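Local coordinates for protein predicted zincin-like metalloprotease (Acidothermus cellulolyticus 11B, PDB 3E11) that is of unknown function but is predicted to be a zincin-like metalloprotease, and binds calcium, at residues 8-11 with 12-16; 51-54 with 55-58; 71-74 with 75-79; 87-90 with 91-94. All blocks are in the same frame, centred on the assembly; numbering follows the deposited sequence. Where two conformers were deposited one is given.

Contact 1: 8-11 with 12-16; sequences DRFD and ELVAE
Glu-12 OE1 receives the guanidinium of Arg-9 in a salt bridge, Arg-9 NH1 to Glu-12 OE1 2.8 Å, one turn of helix apart in i/i+3 spacing. The acceptor lies 10° out of the guanidinium plane, yet the two flat groups stand almost perpendicular, 88° apart, and only NH1 bonds to OE1. Leaving anti to the backbone nitrogen, Arg-9 then bends at CB-CG (chi2 54°) along its own helix toward Glu-12 and Leu-13. That bend also lays one face of the guanidinium over Leu-13, whose CD2 sits 3.9 Å from Arg-9 CZ, a methyl against the flat cationic face. The other arginine amino group, NH2, has its own salt bridge with Glu-83. Beneath, the i/i+4 backbone bonds run from Leu-13 N to Arg-9 O (3.0 Å) and from Val-14 N to Phe-10 O (2.9 Å). On the buried side, Val-14 CG2 meets Phe-10 CE2 obliquely at 3.6 Å, a compact methyl against the large ring. Charged residues thus suit the outer side of amphipathic helix 7-19, while Phe-10 packs on helices 83-101 and 73-78 and, with Val-14, on strand 32-37.

Contact 2: 51-54 with 55-58; sequences GIPL and TERT
Pro-53 and Glu-56 meet through backbone and side chain alike in the turn that follows strand 47-50. Two backbone hydrogen bonds close it: Glu-56 N to Pro-53 O, 3.0 Å, and Arg-57 N to Leu-54 O, 3.2 Å. Both are i/i+3 bonds whose donors stand well above the carbonyl planes, 60° and 71° out of them, as befits tight successive turns. Proline suits the start of the turn because the turn uses its carbonyl and not its nitrogen, and the missing N-H costs nothing.

The side-chain van der Waals contacts are few. Ile-52 CB sits over one face of the Arg-57 guanidinium, toward its rim, 4.0 Å from Arg-57 CZ. Arg-57 reaches back there through bends at chi2 and chi3 (62° and 74°). On the other side of the turn the Glu-56 carboxylate rests against the proline ring, OE1 3.4 Å from Pro-53 CD.

Two waters bridge the turn: one donates to Ile-52 O and accepts from Arg-57 NE; another donates to Leu-54 O and accepts from Thr-58 N. Beyond the turn, Arg-57 NH2 forms a salt bridge with Asp-67 and NH1 a hydrogen bond to Leu-65 O. With so little buried carbon, this exposed loop probably owes its shape mainly to its backbone turns, bridging waters and the arginine's ties to the returning chain.

Contact 3: 71-74 with 75-79; sequences IYRN and TICAL
A strand-to-helix junction is formed here, where strand 67-72 of the mixed sheet runs directly into the short helix 73-78 and Tyr-72 occupies the N-cap position. The first helical bond is Ile-76 N to Tyr-72 O, 3.2 Å, followed by Cys-77 N to Arg-73 O, 2.9 Å, and Ala-78 N to Asn-74 O, 3.1 Å. Tyrosine has no short polar group to cap the amides, and its ring instead leads off toward Pro-40 and Glu-37. Thr-75 approaches its CB: Thr-75 OG1 stands 3.2 Å from Tyr-72 CB, and chi1 48° turns the hydroxyl back toward the start of the helix, where it bonds to Leu-45 O. Asn-74, on the outer side, is bound through ND2 to Glu-39. Inward, the beta-branched Ile-71, well suited to a strand, and Ile-76 turn toward helix 83-101, both packing on Thr-93. Arg-73 and Cys-77 lie on the flank next to helix 7-19, where both touch Phe-10; their own side chains come no closer than 4.2 Å, from Arg-73 CG to Cys-77 SG. The two isoleucine side chains cross obliquely, Ile-71 CG2 4.2 Å from Ile-76 CG1 in one of two deposited conformers of Ile-76.

Contact 4: 87-90 with 91-94; sequences IDEV and RKTV
Glu-89 O takes two hydrogen bonds from one residue, Thr-93 OG1 at 2.8 Å and Thr-93 N at 3.0 Å, reaching it from opposite faces of the carbonyl plane. The hydroxyl gets there because Thr-93 OG1 lies beside its own backbone nitrogen (chi1 -62°), letting the buried threonine satisfy its hydroxyl within its own helix. A water donates both to this hydroxyl and to Glu-89 OE2; a second joins Glu-89 OE2 to Lys-92 NZ, so the opposite charges meet through solvent while the two chains run side by side. Asp-88 OD1 forms a long salt bridge with Arg-91 NH1, 3.6 Å, with the two planes 55° apart, and a water accepts from Arg-91 NH1 at 3.0 Å. All this lies on helix 83-101, which farther along carries an HExxH pattern, His-96, Glu-97 and His-100, consistent with the zinc-binding helix of zincins, although no metal is bound to it here. Arg-91 uses its other nitrogens on the end of helix 7-19, NE to Ala-17 O and NH2 to Glu-16 O. Ile-87 CG2 lies over one guanidinium face near its NH2 end, 3.5 Å from Arg-91 NH2. Deeper in, Val-90 CG1 and Val-94 CG2 approach to 4.3 Å, and both valines pack on Ile-71 of strand 67-72.

Contacts 1, 3 and 4 are partly buried and face a shared core, whereas contact 2 is a surface turn whose nearest atoms are about 11 Å or more from any of them. Phe-10 of contact 1 touches both others, its CD1 3.6 Å from Arg-73 CG of contact 3 and its CZ 3.8 Å from Val-90 CG2 of contact 4. Contacts 3 and 4 join through Ile-71 CD1 and Thr-93 CG2, 3.5 Å apart. The helical contacts 1 and 4 pair an arginine with an acid outside and turn aliphatic groups inward; contact 3 buries isoleucines where the central strand runs into a helix. Contact 2 buries little, held by turn bonds, bridging waters and an arginine tied to Asp-67.

Contact 1: 8-11 with 12-16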
ATOM      1  N   ASP A   8      -0.807   3.687  15.760  1.00  9.26           N
ATOM      2  CA  ASP A   8       0.629   3.387  15.900  1.00 10.15           C
ATOM      3  C   ASP A   8       0.899   1.933  15.564  1.00 10.04           C
ATOM      4  O   ASP A   8       1.858   1.635  14.866  1.00 10.36           O
ATOM      5  CB  ASP A   8       1.144   3.648  17.286  1.00 11.07           C
ATOM      6  CG  ASP A   8       1.324   5.105  17.583  1.00 12.59           C
ATOM      7  OD1 ASP A   8       1.156   5.961  16.685  1.00 15.50           O
ATOM      8  OD2 ASP A   8       1.661   5.388  18.743  1.00 17.04           O
ATOM      9  N   ARG A   9       0.057   1.030  16.061  1.00  9.03           N
ATOM     10  CA  ARG A   9       0.235  -0.404  15.760  1.00  8.13           C
ATOM     11  C   ARG A   9       0.036  -0.699  14.289  1.00  8.30           C
ATOM     12  O   ARG A   9       0.769  -1.497  13.691  1.00  6.94           O
ATOM     13  CB  ARG A   9      -0.722  -1.250  16.602  1.00  8.65           C
ATOM     14  CG  ARG A   9      -0.600  -2.729  16.377  1.00  9.57           C
ATOM     15  CD  ARG A   9       0.814  -3.237  16.562  1.00  6.60           C
ATOM     16  NE  ARG A   9       0.859  -4.699  16.556  1.00 10.03           N
ATOM     17  CZ  ARG A   9       1.973  -5.400  16.451  1.00 10.31           C
ATOM     18  NH1 ARG A   9       3.135  -4.776  16.351  1.00 11.61           N
ATOM     19  NH2 ARG A   9       1.943  -6.726  16.471  1.00 11.88           N
ATOM     20  N   PHE A  10      -0.943  -0.020  13.684  1.00  8.25           N
ATOM     21  CA  PHE A  10      -1.211  -0.247  12.276  1.00  8.36           C
ATOM     22  C   PHE A  10       0.019   0.122  11.457  1.00  8.80           C
ATOM     23  O   PHE A  10       0.368  -0.615  10.552  1.00  7.90           O
ATOM     24  CB  PHE A  10      -2.449   0.506  11.783  1.00  8.39           C
ATOM     25  CG  PHE A  10      -2.950   0.043  10.418  1.00  9.23           C
ATOM     26  CD1 PHE A  10      -3.850  -0.998  10.317  1.00 10.01           C
ATOM     27  CD2 PHE A  10      -2.552   0.698   9.260  1.00  9.24           C
ATOM     28  CE1 PHE A  10      -4.353  -1.411   9.111  1.00  9.94           C
ATOM     29  CE2 PHE A  10      -3.023   0.292   8.029  1.00 10.20           C
ATOM     30  CZ  PHE A  10      -3.926  -0.783   7.954  1.00 10.72           C
ATOM     31  N   ASP A  11       0.689   1.221  11.818  1.00  7.81           N
ATOM     32  CA  ASP A  11       1.958   1.595  11.178  1.00  8.80           C
ATOM     33  C   ASP A  11       3.019   0.488  11.219  1.00  8.54           C
ATOM     34  O   ASP A  11       3.693   0.231  10.225  1.00  9.93           O
ATOM     35  CB  ASP A  11       2.514   2.894  11.763  1.00  9.89           C
ATOM     36  CG  ASP A  11       1.642   4.080  11.455  1.00 10.94           C
ATOM     37  OD1 ASP A  11       0.899   3.994  10.468  1.00 12.04           O
ATOM     38  OD2 ASP A  11       1.689   5.075  12.221  1.00 18.19           O
ATOM     39  N   GLU A  12       3.103  -0.196  12.337  1.00  8.39           N
ATOM     40  CA  GLU A  12       4.002  -1.326  12.500  1.00  8.22           C
ATOM     41  C   GLU A  12       3.637  -2.498  11.616  1.00  7.65           C
ATOM     42  O   GLU A  12       4.511  -3.143  11.046  1.00  7.93           O
ATOM     43  CB  GLU A  12       3.987  -1.758  13.969  1.00  7.04           C
ATOM     44  CG  GLU A  12       4.522  -0.671  14.919  1.00  9.85           C
ATOM     45  CD  GLU A  12       4.409  -1.003  16.404  1.00 10.25           C
ATOM     46  OE1 GLU A  12       3.865  -2.063  16.761  1.00 11.26           O
ATOM     47  OE2 GLU A  12       4.881  -0.188  17.233  1.00 13.12           O
ATOM     48  N   LEU A  13       2.342  -2.779  11.518  1.00  7.48           N
ATOM     49  CA  LEU A  13       1.828  -3.789  10.584  1.00  7.98           C
ATOM     50  C   LEU A  13       2.115  -3.412   9.110  1.00  7.51           C
ATOM     51  O   LEU A  13       2.453  -4.265   8.304  1.00  8.46           O
ATOM     52  CB  LEU A  13       0.336  -4.017  10.841  1.00  8.05           C
ATOM     53  CG  LEU A  13       0.047  -4.514  12.288  1.00  7.12           C
ATOM     54  CD1 LEU A  13      -1.423  -4.873  12.458  1.00  9.13           C
ATOM     55  CD2 LEU A  13       0.934  -5.666  12.701  1.00 10.03           C
ATOM     56  N   VAL A  14       1.985  -2.139   8.765  1.00  7.74           N
ATOM     57  CA  VAL A  14       2.389  -1.685   7.437  1.00  8.23           C
ATOM     58  C   VAL A  14       3.881  -1.950   7.147  1.00  8.39           C
ATOM     59  O   VAL A  14       4.238  -2.412   6.032  1.00  7.93           O
ATOM     60  CB  VAL A  14       2.028  -0.210   7.206  1.00  9.00           C
ATOM     61  CG1 VAL A  14       2.532   0.247   5.865  1.00  8.90           C
ATOM     62  CG2 VAL A  14       0.510  -0.031   7.324  1.00  9.19           C
ATOM     63  N   ALA A  15       4.741  -1.667   8.126  1.00  8.26           N
ATOM     64  CA  ALA A  15       6.164  -1.899   7.972  1.00  9.16           C
ATOM     65  C   ALA A  15       6.412  -3.389   7.722  1.00  9.36           C
ATOM     66  O   ALA A  15       7.180  -3.730   6.829  1.00 10.78           O
ATOM     67  CB  ALA A  15       6.954  -1.407   9.153  1.00  8.69           C
ATOM     68  N   GLU A  16       5.736  -4.253   8.479  1.00 10.25           N
ATOM     69  CA  GLU A  16       5.883  -5.708   8.313  0.50  9.64           C
ATOM     70  C   GLU A  16       5.378  -6.152   6.944  1.00  9.62           C
ATOM     71  O   GLU A  16       5.961  -7.035   6.325  1.00  8.78           O
ATOM     72  CB  GLU A  16       5.142  -6.477   9.402  0.50 10.07           C
ATOM     73  CG  GLU A  16       5.275  -8.009   9.287  0.50  9.58           C
ATOM     74  CD  GLU A  16       6.679  -8.510   9.545  0.50 11.17           C
ATOM     75  OE1 GLU A  16       7.464  -7.769  10.170  0.50 11.75           O
ATOM     76  OE2 GLU A  16       7.005  -9.649   9.135  0.50 10.64           O
TER

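Contact 2: 51-54 with 55-58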
ATOM      1  N   GLY A  51       0.113   9.378  -7.855  1.00  9.29           N
ATOM      2  CA  GLY A  51       1.270   9.809  -8.637  1.00  9.69           C
ATOM      3  C   GLY A  51       1.509  11.285  -8.494  1.00  9.83           C
ATOM      4  O   GLY A  51       0.610  12.089  -8.723  1.00 12.37           O
ATOM      5  N   ILE A  52       2.739  11.658  -8.179  1.00  8.79           N
ATOM      6  CA  ILE A  52       3.115  13.057  -7.954  0.50  8.71           C
ATOM      7  C   ILE A  52       3.408  13.737  -9.295  1.00  8.09           C
ATOM      8  O   ILE A  52       4.164  13.181 -10.103  1.00  7.72           O
ATOM      9  CB  ILE A  52       4.388  13.156  -7.069  0.50  8.83           C
ATOM     10  CG1 ILE A  52       4.159  12.503  -5.695  0.50  9.26           C
ATOM     11  CG2 ILE A  52       4.805  14.606  -6.877  0.50  9.38           C
ATOM     12  CD1 ILE A  52       3.081  13.119  -4.885  0.50  8.61           C
ATOM     13  N   PRO A  53       2.815  14.937  -9.558  1.00  7.63           N
ATOM     14  CA  PRO A  53       3.097  15.680 -10.799  1.00  7.29           C
ATOM     15  C   PRO A  53       4.586  15.983 -10.901  1.00  7.22           C
ATOM     16  O   PRO A  53       5.268  16.070  -9.868  1.00  5.82           O
ATOM     17  CB  PRO A  53       2.309  16.981 -10.644  1.00  7.79           C
ATOM     18  CG  PRO A  53       1.332  16.716  -9.582  1.00  7.82           C
ATOM     19  CD  PRO A  53       1.843  15.647  -8.716  1.00  7.62           C
ATOM     20  N   LEU A  54       5.074  16.143 -12.127  1.00  6.80           N
ATOM     21  CA  LEU A  54       6.491  16.400 -12.374  1.00  7.63           C
ATOM     22  C   LEU A  54       6.932  17.697 -11.656  1.00  8.61           C
ATOM     23  O   LEU A  54       8.026  17.774 -11.109  1.00  8.74           O
ATOM     24  CB  LEU A  54       6.749  16.548 -13.896  1.00  7.32           C
ATOM     25  CG  LEU A  54       8.194  16.636 -14.356  1.00  7.23           C
ATOM     26  CD1 LEU A  54       9.020  15.490 -13.755  1.00  7.55           C
ATOM     27  CD2 LEU A  54       8.289  16.610 -15.858  1.00  7.53           C
ATOM     28  N   THR A  55       6.053  18.697 -11.680  1.00  9.89           N
ATOM     29  CA  THR A  55       6.239  19.970 -10.974  1.00 11.53           C
ATOM     30  C   THR A  55       6.482  19.858  -9.491  1.00 11.68           C
ATOM     31  O   THR A  55       7.044  20.767  -8.914  1.00 13.27           O
ATOM     32  CB  THR A  55       4.942  20.780 -10.992  1.00 11.57           C
ATOM     33  OG1 THR A  55       4.291  20.600 -12.236  1.00 13.50           O
ATOM     34  CG2 THR A  55       5.187  22.238 -10.728  1.00 12.82           C
ATOM     35  N   GLU A  56       5.959  18.813  -8.881  1.00 12.31           N
ATOM     36  CA  GLU A  56       5.986  18.642  -7.431  1.00 13.25           C
ATOM     37  C   GLU A  56       6.962  17.549  -7.051  1.00 12.96           C
ATOM     38  O   GLU A  56       7.107  17.217  -5.878  1.00 13.31           O
ATOM     39  CB  GLU A  56       4.574  18.357  -6.916  1.00 13.64           C
ATOM     40  CG  GLU A  56       3.616  19.549  -7.195  1.00 15.10           C
ATOM     41  CD  GLU A  56       2.128  19.211  -7.064  1.00 15.18           C
ATOM     42  OE1 GLU A  56       1.796  18.207  -6.414  1.00 18.70           O
ATOM     43  OE2 GLU A  56       1.282  19.960  -7.635  1.00 19.32           O
ATOM     44  N   ARG A  57       7.668  17.018  -8.048  1.00 12.71           N
ATOM     45  CA  ARG A  57       8.509  15.829  -7.870  1.00 13.11           C
ATOM     46  C   ARG A  57       9.779  16.147  -7.089  1.00 14.28           C
ATOM     47  O   ARG A  57      10.283  15.293  -6.385  1.00 13.65           O
ATOM     48  CB  ARG A  57       8.876  15.233  -9.246  1.00 12.37           C
ATOM     49  CG  ARG A  57       9.843  14.057  -9.235  1.00 11.61           C
ATOM     50  CD  ARG A  57       9.254  12.863  -8.475  1.00 11.25           C
ATOM     51  NE  ARG A  57       8.219  12.203  -9.259  1.00 11.10           N
ATOM     52  CZ  ARG A  57       7.462  11.204  -8.808  1.00 10.00           C
ATOM     53  NH1 ARG A  57       7.609  10.756  -7.576  1.00 10.86           N
ATOM     54  NH2 ARG A  57       6.549  10.659  -9.596  1.00  9.33           N
ATOM     55  N   THR A  58      10.304  17.365  -7.242  1.00 15.84           N
ATOM     56  CA  THR A  58      11.543  17.739  -6.572  1.00 17.59           C
ATOM     57  C   THR A  58      11.394  18.952  -5.672  1.00 18.92           C
ATOM     58  O   THR A  58      10.439  19.714  -5.777  1.00 18.99           O
ATOM     59  CB  THR A  58      12.686  17.978  -7.553  1.00 17.89           C
ATOM     60  OG1 THR A  58      12.283  18.895  -8.580  1.00 17.91           O
ATOM     61  CG2 THR A  58      13.111  16.676  -8.175  1.00 17.95           C
TER
HETATM   62  O   HOH W   1       6.471  12.952 -11.606  1.00 16.12           O
HETATM   63  O   HOH W   2       9.749  19.192  -9.700  1.00 22.30           O

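Contact 3: 71-74 with 75-79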
ATOM      1  N   ILE A  71      -3.111   3.617   2.217  1.00  8.93           N
ATOM      2  CA  ILE A  71      -3.712   2.381   2.751  1.00  9.10           C
ATOM      3  C   ILE A  71      -4.770   2.833   3.745  1.00  8.26           C
ATOM      4  O   ILE A  71      -4.503   3.700   4.565  1.00  8.40           O
ATOM      5  CB  ILE A  71      -2.655   1.473   3.444  1.00  8.91           C
ATOM      6  CG1 ILE A  71      -1.683   0.904   2.414  1.00  9.72           C
ATOM      7  CG2 ILE A  71      -3.287   0.342   4.205  1.00 10.27           C
ATOM      8  CD1 ILE A  71      -2.281  -0.014   1.372  1.00 11.30           C
ATOM      9  N   TYR A  72      -5.986   2.299   3.619  1.00  8.70           N
ATOM     10  CA  TYR A  72      -7.145   2.730   4.430  1.00  8.17           C
ATOM     11  C   TYR A  72      -7.349   1.776   5.594  1.00  8.37           C
ATOM     12  O   TYR A  72      -7.742   0.630   5.418  1.00  7.49           O
ATOM     13  CB  TYR A  72      -8.399   2.848   3.559  1.00  8.19           C
ATOM     14  CG  TYR A  72      -8.203   3.928   2.512  1.00  8.51           C
ATOM     15  CD1 TYR A  72      -8.093   5.265   2.899  1.00 10.24           C
ATOM     16  CD2 TYR A  72      -8.019   3.618   1.187  1.00  7.19           C
ATOM     17  CE1 TYR A  72      -7.882   6.274   1.966  1.00 11.47           C
ATOM     18  CE2 TYR A  72      -7.789   4.613   0.229  1.00 10.40           C
ATOM     19  CZ  TYR A  72      -7.716   5.939   0.627  1.00 10.35           C
ATOM     20  OH  TYR A  72      -7.491   6.933  -0.287  1.00 11.63           O
ATOM     21  N   ARG A  73      -7.064   2.255   6.790  1.00  8.29           N
ATOM     22  CA  ARG A  73      -7.055   1.398   7.966  1.00  9.67           C
ATOM     23  C   ARG A  73      -8.443   0.799   8.236  1.00  9.38           C
ATOM     24  O   ARG A  73      -8.573  -0.389   8.519  1.00  9.32           O
ATOM     25  CB  ARG A  73      -6.559   2.227   9.163  1.00 10.14           C
ATOM     26  CG  ARG A  73      -6.444   1.485  10.470  1.00 13.14           C
ATOM     27  CD  ARG A  73      -5.638   2.279  11.504  1.00 12.78           C
ATOM     28  NE  ARG A  73      -6.293   3.542  11.774  1.00 15.78           N
ATOM     29  CZ  ARG A  73      -5.776   4.754  11.542  1.00 18.03           C
ATOM     30  NH1 ARG A  73      -4.540   4.919  11.068  1.00 19.81           N
ATOM     31  NH2 ARG A  73      -6.510   5.831  11.814  1.00 19.21           N
ATOM     32  N   ASN A  74      -9.489   1.620   8.146  1.00  8.59           N
ATOM     33  CA  ASN A  74     -10.829   1.115   8.499  1.00  9.19           C
ATOM     34  C   ASN A  74     -11.274  -0.030   7.577  1.00  8.95           C
ATOM     35  O   ASN A  74     -11.790  -1.065   8.047  1.00 10.05           O
ATOM     36  CB  ASN A  74     -11.853   2.240   8.492  1.00  8.82           C
ATOM     37  CG  ASN A  74     -11.656   3.200   9.613  1.00  7.40           C
ATOM     38  OD1 ASN A  74     -10.803   2.994  10.481  1.00 11.97           O
ATOM     39  ND2 ASN A  74     -12.436   4.261   9.622  1.00 11.36           N
ATOM     40  N   THR A  75     -11.080   0.150   6.270  1.00  8.47           N
ATOM     41  CA  THR A  75     -11.651  -0.770   5.286  1.00  8.73           C
ATOM     42  C   THR A  75     -10.843  -2.063   5.289  1.00  8.22           C
ATOM     43  O   THR A  75     -11.409  -3.135   5.143  1.00 10.05           O
ATOM     44  CB  THR A  75     -11.759  -0.151   3.866  1.00  8.83           C
ATOM     45  OG1 THR A  75     -10.524   0.462   3.530  1.00  7.29           O
ATOM     46  CG2 THR A  75     -12.844   0.889   3.813  1.00 10.08           C
ATOM     47  N   ILE A  76      -9.532  -1.961   5.506  1.00  7.92           N
ATOM     48  CA  ILE A  76      -8.640  -3.121   5.669  0.50  7.54           C
ATOM     49  C   ILE A  76      -9.019  -3.925   6.904  1.00  7.54           C
ATOM     50  O   ILE A  76      -9.141  -5.156   6.858  1.00  7.71           O
ATOM     51  CB  ILE A  76      -7.142  -2.681   5.804  0.50  7.65           C
ATOM     52  CG1 ILE A  76      -6.579  -2.178   4.457  0.50  6.57           C
ATOM     53  CG2 ILE A  76      -6.267  -3.820   6.354  0.50  7.23           C
ATOM     54  CD1 ILE A  76      -6.019  -3.274   3.521  0.50  5.84           C
ATOM     55  N   CYS A  77      -9.161  -3.233   8.028  1.00  8.10           N
ATOM     56  CA  CYS A  77      -9.407  -3.943   9.297  1.00  8.24           C
ATOM     57  C   CYS A  77     -10.726  -4.660   9.303  1.00  7.10           C
ATOM     58  O   CYS A  77     -10.826  -5.739   9.836  1.00  6.67           O
ATOM     59  CB  CYS A  77      -9.307  -3.027  10.512  1.00  8.02           C
ATOM     60  SG  CYS A  77      -7.564  -2.553  10.862  1.00 11.62           S
ATOM     61  N   ALA A  78     -11.728  -4.076   8.665  1.00  8.08           N
ATOM     62  CA  ALA A  78     -13.061  -4.681   8.569  1.00  7.28           C
ATOM     63  C   ALA A  78     -13.035  -6.061   7.934  1.00  7.22           C
ATOM     64  O   ALA A  78     -13.932  -6.853   8.175  1.00  7.44           O
ATOM     65  CB  ALA A  78     -13.990  -3.800   7.797  1.00  7.16           C
ATOM     66  N   LEU A  79     -12.043  -6.316   7.091  1.00  7.44           N
ATOM     67  CA  LEU A  79     -11.868  -7.603   6.430  1.00  7.13           C
ATOM     68  C   LEU A  79     -11.021  -8.636   7.214  1.00  7.94           C
ATOM     69  O   LEU A  79     -10.849  -9.785   6.740  1.00  7.67           O
ATOM     70  CB  LEU A  79     -11.196  -7.361   5.068  1.00  8.58           C
ATOM     71  CG  LEU A  79     -12.005  -6.653   3.995  1.00 10.06           C
ATOM     72  CD1 LEU A  79     -11.074  -6.358   2.794  1.00 13.38           C
ATOM     73  CD2 LEU A  79     -13.168  -7.474   3.621  1.00 12.39           C
TER

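Contact 4: 87-90 with 91-94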
ATOM      1  N   ILE A  87      -1.680  -7.655   8.097  1.00  7.85           N
ATOM      2  CA  ILE A  87      -0.389  -7.602   7.396  1.00  8.17           C
ATOM      3  C   ILE A  87      -0.540  -8.100   5.961  1.00  7.48           C
ATOM      4  O   ILE A  87      -0.103  -7.427   4.987  1.00  7.19           O
ATOM      5  CB  ILE A  87       0.713  -8.423   8.139  1.00  7.93           C
ATOM      6  CG1 ILE A  87       1.109  -7.727   9.463  1.00  9.22           C
ATOM      7  CG2 ILE A  87       1.939  -8.547   7.265  1.00 10.62           C
ATOM      8  CD1 ILE A  87       1.824  -8.613  10.470  1.00  9.42           C
ATOM      9  N   ASP A  88      -1.164  -9.271   5.830  1.00  8.40           N
ATOM     10  CA  ASP A  88      -1.374  -9.907   4.523  1.00  8.74           C
ATOM     11  C   ASP A  88      -2.204  -9.042   3.588  1.00  8.60           C
ATOM     12  O   ASP A  88      -1.879  -8.882   2.409  1.00  7.41           O
ATOM     13  CB  ASP A  88      -2.050 -11.256   4.684  1.00  9.06           C
ATOM     14  CG  ASP A  88      -1.120 -12.287   5.225  1.00 10.57           C
ATOM     15  OD1 ASP A  88       0.080 -12.027   5.245  1.00 15.30           O
ATOM     16  OD2 ASP A  88      -1.577 -13.354   5.662  1.00 14.95           O
ATOM     17  N   GLU A  89      -3.271  -8.490   4.136  1.00  7.86           N
ATOM     18  CA  GLU A  89      -4.164  -7.662   3.383  1.00  8.19           C
ATOM     19  C   GLU A  89      -3.496  -6.369   2.951  1.00  7.85           C
ATOM     20  O   GLU A  89      -3.685  -5.911   1.826  1.00  7.13           O
ATOM     21  CB  GLU A  89      -5.427  -7.385   4.190  1.00  8.60           C
ATOM     22  CG  GLU A  89      -6.614  -6.998   3.344  1.00 10.86           C
ATOM     23  CD  GLU A  89      -6.973  -8.071   2.321  1.00 14.92           C
ATOM     24  OE1 GLU A  89      -6.918  -9.262   2.640  1.00 19.05           O
ATOM     25  OE2 GLU A  89      -7.281  -7.715   1.190  1.00 16.89           O
ATOM     26  N   VAL A  90      -2.766  -5.753   3.858  1.00  6.79           N
ATOM     27  CA  VAL A  90      -1.974  -4.564   3.494  1.00  7.89           C
ATOM     28  C   VAL A  90      -0.943  -4.888   2.390  1.00  7.99           C
ATOM     29  O   VAL A  90      -0.833  -4.149   1.389  1.00  7.73           O
ATOM     30  CB  VAL A  90      -1.271  -3.930   4.696  1.00  7.77           C
ATOM     31  CG1 VAL A  90      -0.318  -2.756   4.239  1.00  7.10           C
ATOM     32  CG2 VAL A  90      -2.286  -3.366   5.690  1.00  7.80           C
ATOM     33  N   ARG A  91      -0.207  -5.984   2.555  1.00  8.28           N
ATOM     34  CA  ARG A  91       0.786  -6.389   1.570  1.00  9.01           C
ATOM     35  C   ARG A  91       0.124  -6.595   0.213  1.00  8.46           C
ATOM     36  O   ARG A  91       0.614  -6.110  -0.804  1.00  8.68           O
ATOM     37  CB  ARG A  91       1.516  -7.667   2.009  1.00  8.51           C
ATOM     38  CG  ARG A  91       2.749  -7.967   1.175  1.00 11.46           C
ATOM     39  CD  ARG A  91       3.446  -9.188   1.717  1.00 12.36           C
ATOM     40  NE  ARG A  91       4.102  -8.939   3.015  1.00 14.37           N
ATOM     41  CZ  ARG A  91       3.999  -9.727   4.090  1.00 17.35           C
ATOM     42  NH1 ARG A  91       3.235 -10.828   4.073  1.00 19.02           N
ATOM     43  NH2 ARG A  91       4.661  -9.419   5.204  1.00 12.21           N
ATOM     44  N   LYS A  92      -1.002  -7.307   0.210  1.00  9.42           N
ATOM     45  CA  LYS A  92      -1.674  -7.637  -1.030  1.00 10.11           C
ATOM     46  C   LYS A  92      -2.112  -6.344  -1.719  1.00  8.91           C
ATOM     47  O   LYS A  92      -1.986  -6.217  -2.921  1.00  7.68           O
ATOM     48  CB  LYS A  92      -2.850  -8.569  -0.787  1.00  9.62           C
ATOM     49  CG  LYS A  92      -3.778  -8.707  -1.945  1.00 12.02           C
ATOM     50  CD  LYS A  92      -4.937  -9.655  -1.628  1.00 13.71           C
ATOM     51  CE  LYS A  92      -5.982  -9.570  -2.731  1.00 17.05           C
ATOM     52  NZ  LYS A  92      -7.071 -10.580  -2.591  1.00 18.43           N
ATOM     53  N   THR A  93      -2.570  -5.386  -0.930  1.00  7.88           N
ATOM     54  CA  THR A  93      -3.042  -4.107  -1.443  1.00  8.35           C
ATOM     55  C   THR A  93      -1.929  -3.272  -2.091  1.00  8.52           C
ATOM     56  O   THR A  93      -2.098  -2.784  -3.210  1.00  8.31           O
ATOM     57  CB  THR A  93      -3.748  -3.309  -0.330  1.00  8.35           C
ATOM     58  OG1 THR A  93      -4.882  -4.057   0.111  1.00  8.37           O
ATOM     59  CG2 THR A  93      -4.197  -1.926  -0.820  1.00 10.53           C
ATOM     60  N   VAL A  94      -0.810  -3.138  -1.394  1.00  8.80           N
ATOM     61  CA  VAL A  94       0.370  -2.440  -1.913  1.00  8.90           C
ATOM     62  C   VAL A  94       0.843  -3.095  -3.223  1.00  8.60           C
ATOM     63  O   VAL A  94       1.097  -2.396  -4.225  1.00  7.56           O
ATOM     64  CB  VAL A  94       1.506  -2.395  -0.869  1.00  9.22           C
ATOM     65  CG1 VAL A  94       2.752  -1.785  -1.471  1.00 10.50           C
ATOM     66  CG2 VAL A  94       1.088  -1.596   0.374  1.00  9.97           C
TER
HETATM   67  O   HOH W   3       1.233 -11.796   2.070  1.00 39.15           O
HETATM   68  O   HOH W   4      -6.049  -6.313  -0.837  1.00 29.07           O
HETATM   69  O   HOH W   5      -8.617  -8.663  -0.829  1.00 42.31           O